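Local coordinates for transcriptional regulator, ROK family (Vibrio cholerae O1 biovar eltor, PDB 1Z05), which probably binds DNA and regulates transcription of carbohydrate-metabolism genes, as a zinc-containing ROK-family homologue of the E. coli repressor Mlc, at residues G42-L47 and S63-A68; K51-R56 and G100-N105; I36-A41 and L422-V427; K226-S231 and G409-K414. All coordinates share one frame; numbering follows the deposited sequence.

How the interactions relate
Interactions 1 and 2 lie within the N-terminal winged helix-turn-helix region, and interaction 3 joins that region to the C-terminal helix 421-428; all three are far from the centre of the chain, whereas the centre of interaction 4, in the ROK body, lies about 7 Å from the chain's centre. Interactions 1 and 3 share helix 35-51, and both touch the second subunit; Tyr45 and Leu423 pack where they meet. An arginine grips a helix-end carbonyl in interaction 1, and main-chain hydrogen bonds hold the wing in interaction 2. Interactions 3 and 4 have no hydrogen bond between their segments and rely on apolar side chains and, in interaction 4, the methylenes of a lysine. Leu422 touches Ile413 between them. All four are partly buried.

Interaction 1. Residues G42-L47 and S63-A68; sequences GRVYKL and SELAPA
Arg43 reaches from helix 35-51, the helix that precedes the helix-turn-helix of a winged-helix domain, to Ser63, at the end of the motif's first helix 56-63; residues 64-66 form the turn into helix 67-79. Its CB already points toward the turn. The flexible methylenes then span the gap: CG lies beside the backbone N, and a bend about the CG-CD bond (chi3 72°) swings the guanidinium onto its target. CZ comes 3.4 Å from Ser63 O, and the two terminal nitrogens grip that one oxygen end-on. NH1 bonds to Ser63 O at 3.1 Å, in the carbonyl plane and on a lone pair; NH2 bonds to the same oxygen at 2.9 Å and is tilted from that plane. An arginine suits this place because a helix's last carbonyls want donors, and its positive charge probably favours that end. NH1 also rests against Leu65 CG, and NH2 stays 4.1 Å from Glu64 OE1, near enough for attraction but beyond a salt bridge.

Beneath this polar tip, branched aliphatic residues fill the seam. Val44 CG2 meets Leu65 CD1 at 4.0 Å, and Leu47 CD1 touches Ser63 CB at 3.9 Å. Leu65 also packs on Ile36 of the second subunit. A serine suits the turn because its short hydroxyl can reach the backbone: OG, also bonded to Leu59 O, accepts from Leu65 N at 3.2 Å in an ST turn.

Interaction 2. Residues K51-R56 and G100-N105; sequences KGPISR and GLQTNN
Ile54 and Leu101 form one antiparallel hydrogen-bonded pair, the single bridge by which the segment between the first two helices joins strand 99-103 of the wing in this winged helix-turn-helix. Leu101 N donates to Ile54 O at 2.9 Å, from above the carbonyl plane, and Ile54 N returns a longer bond to Leu101 O at 3.2 Å. A weaker CA-H...O contact adds to these, Pro53 CA lying 3.3 Å from Leu101 O. A water makes a further polar link, accepting from Gln102 NE2 while donating weakly to Gly52 O.

Close backbone approach is the second theme. Gly52 CA comes to 3.4 Å from Leu101 O, and Gly100 CA sits against Ile54 O; having no side chain, both glycines suit a place where the two chains run so near. The peptide bond before Pro53 is cis.

Van der Waals contacts complete the joint. Pro53 and Gln102 lie side by side, with Gln102 CG 3.7 Å from Pro53 CA. Leu101 CD1 stands over the centre of one face of the Arg56 guanidinium, 4.2 Å above its plane.

Arg56 is extended from CG to NE, and its NH2 makes a salt bridge to Glu85 on strand 83-86. The guanidinium thus bonds through its nitrogens while a face takes up hydrocarbon; the two peptide bonds of the bridge set Ile54 opposite Leu101, and the glycines let the backbones come that close.

Interaction 3. Residues I36-A41 and L422-V427; sequences IKQINA and LLMKVV
Met424 curls at chi2 (-62°) and again at chi3 (90°), and these two bends carry its terminal methyl to Ala41, where CE meets Ala41 CB at 3.7 Å. A long unbranched thioether can follow such a path along a helix surface, which suits methionine to this seam. Its CG, the first atom beyond the CB that points toward helix 36-41, comes to 3.9 Å from Gln38 CA and also lies near Gln38 CB and CG. Gln38 has its CG anti to the backbone N, and its extended chain crosses that of Met424 at a slant. Between the two ends of the thioether, SD approaches Lys37 CB at a loose 4.4 Å; the amino group of Lys37 goes elsewhere, to a salt bridge with Glu76.

The two segments belong to the opening helix 35-51 of the winged helix-turn-helix region and to the closing helix 421-428, so the contact brings the two ends of the modelled chain together. Over these segments the axes approach to 9.5 Å, with an angle of 111° between their directions.

Ala41, with a single methyl, takes both the methionine methyl and Leu423, whose CD1 presses on Ala41 O at 3.4 Å and lies 4.2 Å from Ala41 CB. Leu423 itself leans on Leu417 of helix 407-418 and on Leu77. On helix 35-51, Ile36 and Asn40 pack against Asn40 and Ile36 of the second subunit, and Asn40 also touches Leu65 of its own chain.

Interaction 4. Residues K226-S231 and G409-K414; sequences KLFGHS and GAALIK
Leu227, near the end of helix 217-228, points at helix 407-418 and lays its CD1 against Ala411 and Lys414. That methyl lies 3.4 Å from Ala411 O and 4.1 Å from Ala411 CB, while Lys414 CG passes it at 3.9 Å. A leucine suits the spot because its CD1 methyl projects far enough to meet both residues.

Phe228 follows, and its ring is turned so that an edge, not a face, meets the backbone of the other helix. CE2 comes to 3.7 Å from Ala411 CA and stands near Ala410 C, in the region of the ring plane. The two alanines keep the helix surface low enough for an aromatic edge to reach the main chain. Farther round the rim, CZ meets Lys414 CD at 3.8 Å in an oblique approach. One face of the ring is occupied from its own segment by Leu227 CB, 3.9 Å above the plane, which helps hold its rotation.

Helix 407-418 lies against the first of the two 3-2-1-4-5 sheets of the ROK, actin-like fold: Ala410 touches Phe110 and Leu412 packs on Phe213. The contact thus joins two helices of that fold.

Lys414 serves two purposes at once. Bent at chi2 and chi3, it lends its methylenes to Leu227 and Phe228 while its NZ makes a salt bridge to Asp49 of helix 35-51, so an apolar seam in the body is coupled to an ionic tie with the helix-turn-helix region.

Interaction 1. Residues G42-L47 and S63-A68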
loop_
_atom_site.group_PDB
_atom_site.type_symbol
_atom_site.label_atom_id
_atom_site.label_comp_id
_atom_site.label_asym_id
_atom_site.label_seq_id
_atom_site.Cartn_x
_atom_site.Cartn_y
_atom_site.Cartn_z
ATOM N N GLY A 42 -9.878 -13.147 15.802
ATOM C CA GLY A 42 -8.452 -13.021 15.474
ATOM C C GLY A 42 -7.684 -12.106 16.419
ATOM O O GLY A 42 -6.592 -12.443 16.860
ATOM N N ARG A 43 -8.259 -10.948 16.736
ATOM C CA ARG A 43 -7.646 -10.009 17.681
ATOM C C ARG A 43 -7.392 -10.652 19.051
ATOM O O ARG A 43 -6.311 -10.505 19.623
ATOM C CB ARG A 43 -8.512 -8.760 17.834
ATOM C CG ARG A 43 -8.493 -7.863 16.601
ATOM C CD ARG A 43 -9.321 -6.585 16.792
ATOM N NE ARG A 43 -8.672 -5.650 17.715
ATOM C CZ ARG A 43 -9.208 -5.197 18.847
ATOM N NH1 ARG A 43 -10.432 -5.565 19.215
ATOM N NH2 ARG A 43 -8.521 -4.353 19.608
ATOM N N VAL A 44 -8.394 -11.364 19.561
ATOM C CA VAL A 44 -8.283 -12.051 20.852
ATOM C C VAL A 44 -7.252 -13.183 20.800
ATOM O O VAL A 44 -6.422 -13.317 21.697
ATOM C CB VAL A 44 -9.655 -12.568 21.340
ATOM C CG1 VAL A 44 -9.498 -13.550 22.518
ATOM C CG2 VAL A 44 -10.534 -11.398 21.752
ATOM N N TYR A 45 -7.304 -13.981 19.739
ATOM C CA TYR A 45 -6.360 -15.088 19.565
ATOM C C TYR A 45 -4.901 -14.613 19.475
ATOM O O TYR A 45 -3.988 -15.244 20.046
ATOM C CB TYR A 45 -6.742 -15.891 18.324
ATOM C CG TYR A 45 -5.839 -17.058 18.071
ATOM C CD1 TYR A 45 -6.095 -18.301 18.665
ATOM C CD2 TYR A 45 -4.719 -16.932 17.242
ATOM C CE1 TYR A 45 -5.255 -19.396 18.432
ATOM C CE2 TYR A 45 -3.869 -18.023 17.014
ATOM C CZ TYR A 45 -4.145 -19.245 17.612
ATOM O OH TYR A 45 -3.331 -20.330 17.375
ATOM N N LYS A 46 -4.681 -13.516 18.751
ATOM C CA LYS A 46 -3.340 -12.909 18.655
ATOM C C LYS A 46 -2.818 -12.447 20.020
ATOM O O LYS A 46 -1.641 -12.653 20.344
ATOM C CB LYS A 46 -3.321 -11.758 17.641
ATOM C CG LYS A 46 -1.929 -11.176 17.396
ATOM C CD LYS A 46 -1.977 -9.971 16.469
ATOM C CE LYS A 46 -0.597 -9.375 16.255
ATOM N NZ LYS A 46 -0.674 -8.311 15.212
ATOM N N LEU A 47 -3.686 -11.828 20.820
ATOM C CA LEU A 47 -3.313 -11.448 22.187
ATOM C C LEU A 47 -2.898 -12.658 23.034
ATOM O O LEU A 47 -1.866 -12.631 23.709
ATOM C CB LEU A 47 -4.449 -10.678 22.870
ATOM C CG LEU A 47 -4.585 -9.197 22.501
ATOM C CD1 LEU A 47 -5.868 -8.614 23.091
ATOM C CD2 LEU A 47 -3.367 -8.388 22.950
ATOM N N SER A 63 -7.904 -5.616 24.373
ATOM C CA SER A 63 -8.668 -5.627 23.117
ATOM C C SER A 63 -9.705 -4.509 23.028
ATOM O O SER A 63 -10.196 -4.208 21.937
ATOM C CB SER A 63 -9.387 -6.964 22.945
ATOM O OG SER A 63 -10.422 -7.095 23.913
ATOM N N GLU A 64 -10.033 -3.920 24.181
ATOM C CA GLU A 64 -11.121 -2.946 24.333
ATOM C C GLU A 64 -12.498 -3.555 24.044
ATOM O O GLU A 64 -13.411 -2.857 23.595
ATOM C CB GLU A 64 -10.894 -1.699 23.466
ATOM C CG GLU A 64 -9.523 -1.062 23.610
ATOM C CD GLU A 64 -9.188 -0.143 22.448
ATOM O OE1 GLU A 64 -8.978 -0.649 21.319
ATOM O OE2 GLU A 64 -9.125 1.081 22.671
ATOM N N LEU A 65 -12.639 -4.857 24.296
ATOM C CA LEU A 65 -13.917 -5.543 24.127
ATOM C C LEU A 65 -14.552 -5.838 25.483
ATOM O O LEU A 65 -13.848 -6.149 26.444
ATOM C CB LEU A 65 -13.741 -6.845 23.335
ATOM C CG LEU A 65 -13.282 -6.765 21.873
ATOM C CD1 LEU A 65 -12.732 -8.102 21.433
ATOM C CD2 LEU A 65 -14.402 -6.308 20.932
ATOM N N ALA A 66 -15.879 -5.744 25.543
ATOM C CA ALA A 66 -16.647 -6.032 26.754
ATOM C C ALA A 66 -16.513 -7.496 27.186
ATOM O O ALA A 66 -16.339 -8.378 26.338
ATOM C CB ALA A 66 -18.127 -5.659 26.542
ATOM N N PRO A 67 -16.565 -7.761 28.509
ATOM C CA PRO A 67 -16.462 -9.133 29.030
ATOM C C PRO A 67 -17.403 -10.136 28.361
ATOM O O PRO A 67 -17.002 -11.271 28.107
ATOM C CB PRO A 67 -16.823 -8.965 30.506
ATOM C CG PRO A 67 -16.340 -7.602 30.820
ATOM C CD PRO A 67 -16.683 -6.785 29.608
ATOM N N ALA A 68 -18.633 -9.713 28.077
ATOM C CA ALA A 68 -19.602 -10.546 27.357
ATOM C C ALA A 68 -19.069 -11.015 25.999
ATOM O O ALA A 68 -19.256 -12.175 25.619
ATOM C CB ALA A 68 -20.942 -9.805 27.198
#

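Interaction 2. Residues K51-R56 and G100-N105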
loop_
_atom_site.group_PDB
_atom_site.type_symbol
_atom_site.label_atom_id
_atom_site.label_comp_id
_atom_site.label_asym_id
_atom_site.label_seq_id
_atom_site.Cartn_x
_atom_site.Cartn_y
_atom_site.Cartn_z
ATOM N N LYS A 51 0.763 -13.066 24.323
ATOM C CA LYS A 51 0.809 -12.612 25.720
ATOM C C LYS A 51 0.350 -13.646 26.751
ATOM O O LYS A 51 0.490 -13.411 27.947
ATOM C CB LYS A 51 -0.013 -11.327 25.898
ATOM C CG LYS A 51 0.630 -10.073 25.351
ATOM C CD LYS A 51 -0.296 -8.885 25.545
ATOM C CE LYS A 51 0.255 -7.625 24.888
ATOM N NZ LYS A 51 0.354 -7.752 23.395
ATOM N N GLY A 52 -0.200 -14.775 26.304
ATOM C CA GLY A 52 -0.658 -15.828 27.230
ATOM C C GLY A 52 0.487 -16.400 28.064
ATOM O O GLY A 52 1.633 -16.355 27.629
ATOM N N PRO A 53 0.195 -16.932 29.272
ATOM C CA PRO A 53 -1.110 -17.039 29.924
ATOM C C PRO A 53 -1.671 -15.668 30.273
ATOM O O PRO A 53 -0.960 -14.826 30.833
ATOM C CB PRO A 53 -0.816 -17.841 31.197
ATOM C CG PRO A 53 0.645 -17.690 31.430
ATOM C CD PRO A 53 1.276 -17.510 30.093
ATOM N N ILE A 54 -2.935 -15.450 29.929
ATOM C CA ILE A 54 -3.563 -14.139 30.094
ATOM C C ILE A 54 -5.002 -14.295 30.574
ATOM O O ILE A 54 -5.722 -15.170 30.100
ATOM C CB ILE A 54 -3.481 -13.303 28.770
ATOM C CG1 ILE A 54 -4.027 -11.882 28.973
ATOM C CG2 ILE A 54 -4.183 -14.028 27.607
ATOM C CD1 ILE A 54 -3.781 -10.939 27.781
ATOM N N SER A 55 -5.414 -13.442 31.511
ATOM C CA SER A 55 -6.768 -13.493 32.052
ATOM C C SER A 55 -7.775 -12.864 31.104
ATOM O O SER A 55 -7.419 -12.059 30.237
ATOM C CB SER A 55 -6.837 -12.787 33.402
ATOM O OG SER A 55 -6.711 -11.386 33.254
ATOM N N ARG A 56 -9.042 -13.223 31.288
ATOM C CA ARG A 56 -10.109 -12.657 30.481
ATOM C C ARG A 56 -10.242 -11.158 30.724
ATOM O O ARG A 56 -10.526 -10.401 29.793
ATOM C CB ARG A 56 -11.429 -13.376 30.756
ATOM C CG ARG A 56 -11.558 -14.702 30.025
ATOM C CD ARG A 56 -12.876 -15.377 30.359
ATOM N NE ARG A 56 -12.995 -16.679 29.705
ATOM C CZ ARG A 56 -12.376 -17.787 30.108
ATOM N NH1 ARG A 56 -11.579 -17.768 31.171
ATOM N NH2 ARG A 56 -12.555 -18.920 29.443
ATOM N N GLY A 100 -4.077 -18.777 33.147
ATOM C CA GLY A 100 -4.775 -18.005 32.128
ATOM C C GLY A 100 -4.706 -18.661 30.767
ATOM O O GLY A 100 -4.029 -19.673 30.586
ATOM N N LEU A 101 -5.405 -18.066 29.807
ATOM C CA LEU A 101 -5.542 -18.642 28.472
ATOM C C LEU A 101 -4.239 -18.629 27.678
ATOM O O LEU A 101 -3.506 -17.634 27.680
ATOM C CB LEU A 101 -6.649 -17.923 27.690
ATOM C CG LEU A 101 -8.066 -18.107 28.246
ATOM C CD1 LEU A 101 -8.940 -16.916 27.883
ATOM C CD2 LEU A 101 -8.688 -19.404 27.767
ATOM N N GLN A 102 -3.958 -19.757 27.024
ATOM C CA GLN A 102 -2.806 -19.905 26.135
ATOM C C GLN A 102 -3.247 -20.611 24.860
ATOM O O GLN A 102 -4.240 -21.343 24.851
ATOM C CB GLN A 102 -1.703 -20.749 26.777
ATOM C CG GLN A 102 -1.182 -20.240 28.112
ATOM C CD GLN A 102 -0.102 -21.157 28.676
ATOM O OE1 GLN A 102 -0.381 -22.028 29.492
ATOM N NE2 GLN A 102 1.126 -20.975 28.220
ATOM N N THR A 103 -2.503 -20.407 23.781
ATOM C CA THR A 103 -2.799 -21.130 22.554
ATOM C C THR A 103 -2.470 -22.610 22.766
ATOM O O THR A 103 -1.500 -22.960 23.455
ATOM C CB THR A 103 -2.023 -20.578 21.344
ATOM O OG1 THR A 103 -0.638 -20.493 21.670
ATOM C CG2 THR A 103 -2.527 -19.199 20.994
ATOM N N ASN A 104 -3.304 -23.462 22.180
ATOM C CA ASN A 104 -3.180 -24.899 22.285
ATOM C C ASN A 104 -2.727 -25.461 20.936
ATOM O O ASN A 104 -3.502 -26.113 20.238
ATOM C CB ASN A 104 -4.528 -25.495 22.710
ATOM C CG ASN A 104 -4.449 -26.978 23.029
ATOM O OD1 ASN A 104 -3.377 -27.519 23.322
ATOM N ND2 ASN A 104 -5.595 -27.641 22.990
ATOM N N ASN A 105 -1.473 -25.185 20.574
ATOM C CA ASN A 105 -0.925 -25.540 19.257
ATOM C C ASN A 105 -0.666 -27.020 19.034
ATOM O O ASN A 105 -0.695 -27.488 17.896
ATOM C CB ASN A 105 0.375 -24.766 18.977
ATOM C CG ASN A 105 0.126 -23.324 18.531
ATOM O OD1 ASN A 105 -1.005 -22.925 18.268
ATOM N ND2 ASN A 105 1.194 -22.546 18.439
HETATM O O HOH W 1 1.940 -19.424 26.263
#

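Interaction 3. Residues I36-A41 and L422-V427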
loop_
_atom_site.group_PDB
_atom_site.type_symbol
_atom_site.label_atom_id
_atom_site.label_comp_id
_atom_site.label_asym_id
_atom_site.label_seq_id
_atom_site.Cartn_x
_atom_site.Cartn_y
_atom_site.Cartn_z
ATOM N N ILE A 36 -17.835 -10.086 11.072
ATOM C CA ILE A 36 -18.100 -9.521 12.393
ATOM C C ILE A 36 -17.279 -10.250 13.462
ATOM O O ILE A 36 -16.336 -9.686 14.035
ATOM C CB ILE A 36 -19.617 -9.645 12.725
ATOM C CG1 ILE A 36 -20.463 -9.105 11.566
ATOM C CG2 ILE A 36 -19.960 -8.943 14.037
ATOM C CD1 ILE A 36 -21.709 -9.912 11.284
ATOM N N LYS A 37 -17.645 -11.508 13.702
ATOM C CA LYS A 37 -17.004 -12.354 14.703
ATOM C C LYS A 37 -15.543 -12.603 14.352
ATOM O O LYS A 37 -14.675 -12.566 15.226
ATOM C CB LYS A 37 -17.740 -13.694 14.812
ATOM C CG LYS A 37 -19.161 -13.614 15.370
ATOM C CD LYS A 37 -19.863 -14.969 15.305
ATOM C CE LYS A 37 -19.282 -15.966 16.305
ATOM N NZ LYS A 37 -19.807 -17.342 16.081
ATOM N N GLN A 38 -15.295 -12.844 13.064
ATOM C CA GLN A 38 -13.976 -13.178 12.533
ATOM C C GLN A 38 -12.879 -12.243 13.043
ATOM O O GLN A 38 -11.908 -12.699 13.646
ATOM C CB GLN A 38 -14.017 -13.168 11.004
ATOM C CG GLN A 38 -12.811 -13.778 10.327
ATOM C CD GLN A 38 -12.839 -13.623 8.816
ATOM O OE1 GLN A 38 -11.906 -13.079 8.220
ATOM N NE2 GLN A 38 -13.912 -14.099 8.187
ATOM N N ILE A 39 -13.052 -10.941 12.813
ATOM C CA ILE A 39 -12.059 -9.937 13.206
ATOM C C ILE A 39 -11.735 -9.964 14.708
ATOM O O ILE A 39 -10.566 -9.980 15.102
ATOM C CB ILE A 39 -12.475 -8.513 12.717
ATOM C CG1 ILE A 39 -12.130 -8.341 11.228
ATOM C CG2 ILE A 39 -11.838 -7.406 13.560
ATOM C CD1 ILE A 39 -10.733 -8.848 10.827
ATOM N N ASN A 40 -12.770 -10.000 15.538
ATOM C CA ASN A 40 -12.581 -9.989 16.984
ATOM C C ASN A 40 -11.957 -11.274 17.501
ATOM O O ASN A 40 -11.118 -11.244 18.401
ATOM C CB ASN A 40 -13.898 -9.694 17.695
ATOM C CG ASN A 40 -14.274 -8.232 17.633
ATOM O OD1 ASN A 40 -13.423 -7.364 17.429
ATOM N ND2 ASN A 40 -15.552 -7.948 17.821
ATOM N N ALA A 41 -12.361 -12.397 16.912
ATOM C CA ALA A 41 -11.773 -13.690 17.245
ATOM C C ALA A 41 -10.276 -13.690 16.954
ATOM O O ALA A 41 -9.493 -14.152 17.775
ATOM C CB ALA A 41 -12.477 -14.812 16.494
ATOM N N LEU A 422 -8.992 -18.251 9.560
ATOM C CA LEU A 422 -8.723 -19.670 9.748
ATOM C C LEU A 422 -9.346 -20.187 11.041
ATOM O O LEU A 422 -9.843 -21.311 11.073
ATOM C CB LEU A 422 -7.220 -19.960 9.706
ATOM C CG LEU A 422 -6.813 -21.437 9.709
ATOM C CD1 LEU A 422 -7.581 -22.236 8.642
ATOM C CD2 LEU A 422 -5.314 -21.563 9.512
ATOM N N LEU A 423 -9.335 -19.363 12.086
ATOM C CA LEU A 423 -10.015 -19.705 13.339
ATOM C C LEU A 423 -11.472 -20.089 13.099
ATOM O O LEU A 423 -11.943 -21.101 13.615
ATOM C CB LEU A 423 -9.976 -18.546 14.338
ATOM C CG LEU A 423 -8.639 -18.051 14.871
ATOM C CD1 LEU A 423 -8.894 -16.916 15.827
ATOM C CD2 LEU A 423 -7.867 -19.174 15.553
ATOM N N MET A 424 -12.174 -19.285 12.302
ATOM C CA MET A 424 -13.586 -19.521 12.075
ATOM C C MET A 424 -13.796 -20.794 11.264
ATOM O O MET A 424 -14.740 -21.538 11.520
ATOM C CB MET A 424 -14.253 -18.306 11.421
ATOM C CG MET A 424 -14.300 -17.050 12.314
ATOM S SD MET A 424 -15.259 -17.214 13.851
ATOM C CE MET A 424 -14.037 -17.799 15.025
ATOM N N LYS A 425 -12.900 -21.058 10.314
ATOM C CA LYS A 425 -12.933 -22.309 9.568
ATOM C C LYS A 425 -12.742 -23.524 10.473
ATOM O O LYS A 425 -13.441 -24.524 10.315
ATOM C CB LYS A 425 -11.914 -22.307 8.422
ATOM C CG LYS A 425 -12.238 -21.301 7.314
ATOM C CD LYS A 425 -13.295 -21.821 6.330
ATOM C CE LYS A 425 -12.641 -22.461 5.106
ATOM N NZ LYS A 425 -13.605 -22.962 4.082
ATOM N N VAL A 426 -11.820 -23.421 11.430
ATOM C CA VAL A 426 -11.574 -24.490 12.403
ATOM C C VAL A 426 -12.743 -24.657 13.390
ATOM O O VAL A 426 -13.121 -25.785 13.715
ATOM C CB VAL A 426 -10.229 -24.288 13.166
ATOM C CG1 VAL A 426 -10.026 -25.376 14.214
ATOM C CG2 VAL A 426 -9.054 -24.282 12.193
ATOM N N VAL A 427 -13.300 -23.542 13.862
ATOM C CA VAL A 427 -14.481 -23.554 14.739
ATOM C C VAL A 427 -15.680 -24.166 14.013
ATOM O O VAL A 427 -16.367 -25.031 14.555
ATOM C CB VAL A 427 -14.845 -22.123 15.238
ATOM C CG1 VAL A 427 -16.278 -22.065 15.788
ATOM C CG2 VAL A 427 -13.852 -21.633 16.281
#

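Interaction 4. Residues K226-S231 and G409-K414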
loop_
_atom_site.group_PDB
_atom_site.type_symbol
_atom_site.label_atom_id
_atom_site.label_comp_id
_atom_site.label_asym_id
_atom_site.label_seq_id
_atom_site.Cartn_x
_atom_site.Cartn_y
_atom_site.Cartn_z
ATOM N N LYS A 226 8.520 -10.486 8.615
ATOM C CA LYS A 226 7.768 -9.705 9.605
ATOM C C LYS A 226 7.215 -10.541 10.786
ATOM O O LYS A 226 7.220 -10.087 11.937
ATOM C CB LYS A 226 6.635 -8.942 8.893
ATOM C CG LYS A 226 5.621 -8.218 9.801
ATOM C CD LYS A 226 6.280 -7.174 10.701
ATOM C CE LYS A 226 5.296 -6.613 11.730
ATOM N NZ LYS A 226 6.030 -5.961 12.844
ATOM N N LEU A 227 6.749 -11.756 10.505
ATOM C CA LEU A 227 6.183 -12.618 11.553
ATOM C C LEU A 227 7.186 -13.518 12.282
ATOM O O LEU A 227 7.003 -13.816 13.472
ATOM C CB LEU A 227 5.032 -13.465 10.991
ATOM C CG LEU A 227 3.860 -12.693 10.380
ATOM C CD1 LEU A 227 2.784 -13.648 9.836
ATOM C CD2 LEU A 227 3.249 -11.703 11.391
ATOM N N PHE A 228 8.233 -13.953 11.579
ATOM C CA PHE A 228 9.127 -14.997 12.082
ATOM C C PHE A 228 10.597 -14.624 11.941
ATOM O O PHE A 228 11.465 -15.304 12.489
ATOM C CB PHE A 228 8.935 -16.307 11.291
ATOM C CG PHE A 228 7.576 -16.922 11.406
ATOM C CD1 PHE A 228 7.153 -17.502 12.596
ATOM C CD2 PHE A 228 6.745 -16.986 10.297
ATOM C CE1 PHE A 228 5.891 -18.097 12.694
ATOM C CE2 PHE A 228 5.495 -17.570 10.384
ATOM C CZ PHE A 228 5.067 -18.129 11.590
ATOM N N GLY A 229 10.882 -13.570 11.182
ATOM C CA GLY A 229 12.245 -13.330 10.725
ATOM C C GLY A 229 12.867 -12.039 11.201
ATOM O O GLY A 229 12.760 -11.677 12.377
ATOM N N HIS A 230 13.519 -11.335 10.286
ATOM C CA HIS A 230 14.372 -10.215 10.693
ATOM C C HIS A 230 13.755 -8.834 10.529
ATOM O O HIS A 230 14.464 -7.831 10.535
ATOM C CB HIS A 230 15.746 -10.313 10.032
ATOM C CG HIS A 230 16.636 -11.339 10.659
ATOM N ND1 HIS A 230 17.803 -11.773 10.069
ATOM C CD2 HIS A 230 16.526 -12.022 11.822
ATOM C CE1 HIS A 230 18.383 -12.666 10.852
ATOM N NE2 HIS A 230 17.623 -12.842 11.916
ATOM N N SER A 231 12.436 -8.781 10.393
ATOM C CA SER A 231 11.741 -7.503 10.395
ATOM C C SER A 231 10.580 -7.501 11.391
ATOM O O SER A 231 9.643 -6.722 11.257
ATOM C CB SER A 231 11.287 -7.103 8.982
ATOM O OG SER A 231 10.236 -7.926 8.509
ATOM N N GLY A 409 4.796 -19.824 3.324
ATOM C CA GLY A 409 3.452 -20.374 3.475
ATOM C C GLY A 409 3.013 -20.395 4.930
ATOM O O GLY A 409 1.841 -20.158 5.241
ATOM N N ALA A 410 3.967 -20.668 5.821
ATOM C CA ALA A 410 3.716 -20.632 7.266
ATOM C C ALA A 410 3.206 -19.262 7.724
ATOM O O ALA A 410 2.292 -19.182 8.546
ATOM C CB ALA A 410 4.975 -21.046 8.043
ATOM N N ALA A 411 3.784 -18.199 7.162
ATOM C CA ALA A 411 3.380 -16.823 7.440
ATOM C C ALA A 411 1.940 -16.533 7.032
ATOM O O ALA A 411 1.217 -15.837 7.744
ATOM C CB ALA A 411 4.325 -15.858 6.751
ATOM N N LEU A 412 1.527 -17.065 5.881
ATOM C CA LEU A 412 0.153 -16.919 5.402
ATOM C C LEU A 412 -0.840 -17.523 6.402
ATOM O O LEU A 412 -1.906 -16.965 6.635
ATOM C CB LEU A 412 -0.035 -17.626 4.048
ATOM C CG LEU A 412 0.720 -17.110 2.822
ATOM C CD1 LEU A 412 0.343 -17.932 1.602
ATOM C CD2 LEU A 412 0.417 -15.627 2.578
ATOM N N ILE A 413 -0.486 -18.680 6.943
ATOM C CA ILE A 413 -1.320 -19.405 7.917
ATOM C C ILE A 413 -1.363 -18.640 9.244
ATOM O O ILE A 413 -2.436 -18.427 9.806
ATOM C CB ILE A 413 -0.814 -20.867 8.132
ATOM C CG1 ILE A 413 -0.912 -21.689 6.829
ATOM C CG2 ILE A 413 -1.566 -21.586 9.280
ATOM C CD1 ILE A 413 -2.224 -21.537 6.073
ATOM N N LYS A 414 -0.201 -18.222 9.739
ATOM C CA LYS A 414 -0.180 -17.426 10.962
ATOM C C LYS A 414 -1.052 -16.164 10.824
ATOM O O LYS A 414 -1.860 -15.884 11.712
ATOM C CB LYS A 414 1.252 -17.111 11.414
ATOM C CG LYS A 414 1.338 -16.094 12.544
ATOM C CD LYS A 414 2.283 -16.532 13.641
ATOM C CE LYS A 414 1.516 -17.275 14.735
ATOM N NZ LYS A 414 2.396 -18.064 15.639
#